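Pseudoazurin (Methylobacterium extorquens, PDB 1PMY) binds a single copper ion and probably carries electrons in the periplasm as a small blue copper protein. Local coordinates at residues A[2-7]-A[32-37]. Residues are numbered along the deposited sequence; the frame is centred on the assembly and turned at random.
Sequences EVAVKM and KFLPTD
Ala4, Val5 and Lys6 pair with Lys32, Phe33 and Leu34 along two parallel strands of the cupredoxin beta sandwich. Backbone hydrogen bonds join Lys32 N to Val3 O, and Val5 N to Lys32 O. Leu34 N meets Val5 O in the carbonyl plane at 2.6 Å, and Met7 N takes Leu34 O. Past the strand end, Pro35 centres an inverse gamma turn. There Asp37 N still gives a hydrogen bond to Met7 O, almost in line with its C=O bond (C=O...N angle 175°).

Val5, Met7 and Phe33 meet on the buried face. CG1 of Val5 sits 3.8 Å from CD1 of Phe33, their side chains lying side by side. Met7 crosses Phe33 at about a right angle, with SD near its CB. The Met7 chain, extended at chi2, turns at chi3 (-63°) and brings CE to 3.6 Å from Pro35 CA. Met7 touches the copper ligand His40 and comes within about 6 Å of the copper ion (nearest side-chain atom), so this end lies beside the metal site.

Ala4, Lys6, Lys32 and Leu34 line the other face. Lys32 runs past the Glu2 carboxylate, but its NZ forms a salt bridge with Glu63. The Lys6 chain curls back through chi2 to chi4, and NZ gives a hydrogen bond to Ala4 O at 2.9 Å, from above the carbonyl plane. An alanine here would probably leave Ala4 O without this donor and strip the Leu34 methyl of its contact with the lysine chain. That methyl, CD1, presses tightly on Lys6 CE at 3.5 Å and meets Ala4 CB at 3.8 Å.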
ATOM      1  N   GLU A   2       0.013 -12.769   9.605  1.00 22.33           N
ATOM      2  CA  GLU A   2      -0.952 -11.848   9.034  1.00 21.53           C
ATOM      3  C   GLU A   2      -1.173 -10.612   9.862  1.00 20.52           C
ATOM      4  O   GLU A   2      -1.453 -10.675  11.099  1.00 20.89           O
ATOM      5  CB  GLU A   2      -2.295 -12.462   8.781  1.00 22.58           C
ATOM      6  CG  GLU A   2      -3.456 -11.518   8.364  1.00 24.11           C
ATOM      7  CD  GLU A   2      -4.697 -12.399   8.435  1.00 25.37           C
ATOM      8  OE1 GLU A   2      -4.880 -13.253   7.576  1.00 26.59           O
ATOM      9  OE2 GLU A   2      -5.317 -12.219   9.496  1.00 25.55           O
ATOM     10  N   VAL A   3      -0.997  -9.518   9.158  1.00 18.25           N
ATOM     11  CA  VAL A   3      -1.047  -8.135   9.708  1.00 16.74           C
ATOM     12  C   VAL A   3      -2.354  -7.519   9.195  1.00 15.02           C
ATOM     13  O   VAL A   3      -2.697  -7.753   8.032  1.00 14.82           O
ATOM     14  CB  VAL A   3       0.208  -7.377   9.136  1.00 17.49           C
ATOM     15  CG1 VAL A   3       0.225  -5.903   9.361  1.00 18.12           C
ATOM     16  CG2 VAL A   3       1.490  -8.061   9.653  1.00 17.50           C
ATOM     17  N   ALA A   4      -2.995  -6.781  10.068  1.00 13.44           N
ATOM     18  CA  ALA A   4      -4.237  -6.105   9.693  1.00 12.41           C
ATOM     19  C   ALA A   4      -3.927  -4.606   9.496  1.00 12.72           C
ATOM     20  O   ALA A   4      -3.330  -3.964  10.363  1.00 13.29           O
ATOM     21  CB  ALA A   4      -5.188  -6.267  10.947  1.00 13.22           C
ATOM     22  N   VAL A   5      -4.552  -4.105   8.467  1.00 11.94           N
ATOM     23  CA  VAL A   5      -4.574  -2.756   8.003  1.00 11.06           C
ATOM     24  C   VAL A   5      -6.060  -2.366   7.788  1.00 11.09           C
ATOM     25  O   VAL A   5      -6.807  -3.110   7.129  1.00 10.06           O
ATOM     26  CB  VAL A   5      -3.824  -2.663   6.621  1.00 10.15           C
ATOM     27  CG1 VAL A   5      -3.954  -1.225   6.049  1.00  9.99           C
ATOM     28  CG2 VAL A   5      -2.362  -2.986   6.894  1.00 10.43           C
ATOM     29  N   LYS A   6      -6.389  -1.266   8.429  1.00 11.86           N
ATOM     30  CA  LYS A   6      -7.703  -0.663   8.392  1.00 13.25           C
ATOM     31  C   LYS A   6      -7.831   0.366   7.228  1.00 12.94           C
ATOM     32  O   LYS A   6      -6.921   1.161   7.024  1.00 13.64           O
ATOM     33  CB  LYS A   6      -8.073   0.120   9.634  1.00 14.31           C
ATOM     34  CG  LYS A   6      -7.735  -0.306  11.006  1.00 16.31           C
ATOM     35  CD  LYS A   6      -7.762  -1.686  11.522  1.00 18.48           C
ATOM     36  CE  LYS A   6      -6.717  -2.683  11.047  1.00 19.38           C
ATOM     37  NZ  LYS A   6      -5.329  -2.233  11.542  1.00 20.60           N
ATOM     38  N   MET A   7      -8.977   0.341   6.589  1.00 12.06           N
ATOM     39  CA  MET A   7      -9.342   1.319   5.510  1.00 12.41           C
ATOM     40  C   MET A   7     -10.272   2.359   6.160  1.00 12.04           C
ATOM     41  O   MET A   7     -11.415   2.011   6.537  1.00 12.26           O
ATOM     42  CB  MET A   7      -9.988   0.504   4.375  1.00 12.90           C
ATOM     43  CG  MET A   7      -8.876  -0.447   3.890  1.00 14.35           C
ATOM     44  SD  MET A   7      -9.467  -1.315   2.380  1.00 16.61           S
ATOM     45  CE  MET A   7     -10.823  -2.190   3.147  1.00 14.44           C
ATOM     46  N   LYS A  32      -4.320  -8.487   6.039  1.00 11.06           N
ATOM     47  CA  LYS A  32      -5.804  -8.490   5.912  1.00 12.26           C
ATOM     48  C   LYS A  32      -6.193  -6.990   5.984  1.00 12.41           C
ATOM     49  O   LYS A  32      -5.973  -6.243   6.997  1.00 12.81           O
ATOM     50  CB  LYS A  32      -6.404  -9.241   7.100  1.00 13.49           C
ATOM     51  CG  LYS A  32      -7.930  -9.404   6.981  1.00 16.55           C
ATOM     52  CD  LYS A  32      -8.444 -10.211   8.230  1.00 18.05           C
ATOM     53  CE  LYS A  32      -8.618 -11.686   7.863  1.00 19.82           C
ATOM     54  NZ  LYS A  32      -9.904 -11.893   7.084  1.00 20.49           N
ATOM     55  N   PHE A  33      -6.813  -6.493   4.948  1.00 11.10           N
ATOM     56  CA  PHE A  33      -7.264  -5.084   4.850  1.00 11.71           C
ATOM     57  C   PHE A  33      -8.742  -5.123   5.368  1.00 12.54           C
ATOM     58  O   PHE A  33      -9.459  -5.940   4.836  1.00 12.74           O
ATOM     59  CB  PHE A  33      -7.309  -4.636   3.359  1.00 10.70           C
ATOM     60  CG  PHE A  33      -5.884  -4.424   2.854  1.00 10.35           C
ATOM     61  CD1 PHE A  33      -5.257  -3.246   3.054  1.00 10.38           C
ATOM     62  CD2 PHE A  33      -5.261  -5.529   2.180  1.00 10.24           C
ATOM     63  CE1 PHE A  33      -3.951  -3.061   2.621  1.00 10.82           C
ATOM     64  CE2 PHE A  33      -4.000  -5.319   1.628  1.00 11.04           C
ATOM     65  CZ  PHE A  33      -3.327  -4.109   1.892  1.00 10.86           C
ATOM     66  N   LEU A  34      -8.975  -4.309   6.392  1.00 13.12           N
ATOM     67  CA  LEU A  34     -10.302  -4.312   7.039  1.00 13.62           C
ATOM     68  C   LEU A  34     -11.142  -3.124   6.625  1.00 13.81           C
ATOM     69  O   LEU A  34     -10.674  -2.014   6.814  1.00 14.15           O
ATOM     70  CB  LEU A  34     -10.001  -4.295   8.566  1.00 13.82           C
ATOM     71  CG  LEU A  34      -9.341  -5.605   9.081  1.00 14.25           C
ATOM     72  CD1 LEU A  34      -8.891  -5.352  10.513  1.00 14.65           C
ATOM     73  CD2 LEU A  34     -10.256  -6.775   8.915  1.00 15.16           C
ATOM     74  N   PRO A  35     -12.370  -3.411   6.187  1.00 13.93           N
ATOM     75  CA  PRO A  35     -13.285  -2.345   5.790  1.00 13.96           C
ATOM     76  C   PRO A  35     -13.874  -1.656   7.010  1.00 13.83           C
ATOM     77  O   PRO A  35     -15.115  -1.619   7.137  1.00 13.62           O
ATOM     78  CB  PRO A  35     -14.311  -3.111   4.911  1.00 14.48           C
ATOM     79  CG  PRO A  35     -14.427  -4.456   5.633  1.00 14.72           C
ATOM     80  CD  PRO A  35     -12.956  -4.779   6.012  1.00 14.01           C
ATOM     81  N   THR A  36     -13.101  -1.028   7.834  1.00 13.88           N
ATOM     82  CA  THR A  36     -13.470  -0.265   9.025  1.00 13.90           C
ATOM     83  C   THR A  36     -14.574   0.682   8.627  1.00 13.86           C
ATOM     84  O   THR A  36     -15.654   0.853   9.247  1.00 14.02           O
ATOM     85  CB  THR A  36     -12.320   0.429   9.806  1.00 14.51           C
ATOM     86  OG1 THR A  36     -11.215  -0.499   9.952  1.00 15.90           O
ATOM     87  CG2 THR A  36     -12.749   0.977  11.211  1.00 14.49           C
ATOM     88  N   ASP A  37     -14.255   1.420   7.557  1.00 13.45           N
ATOM     89  CA  ASP A  37     -15.232   2.315   6.919  1.00 13.85           C
ATOM     90  C   ASP A  37     -15.463   1.667   5.539  1.00 13.85           C
ATOM     91  O   ASP A  37     -14.584   0.999   4.980  1.00 15.53           O
ATOM     92  CB  ASP A  37     -14.724   3.730   6.803  1.00 14.92           C
ATOM     93  CG  ASP A  37     -14.638   4.474   8.133  1.00 15.40           C
ATOM     94  OD1 ASP A  37     -15.624   4.449   8.862  1.00 16.74           O
ATOM     95  OD2 ASP A  37     -13.668   5.151   8.413  1.00 16.07           O
TER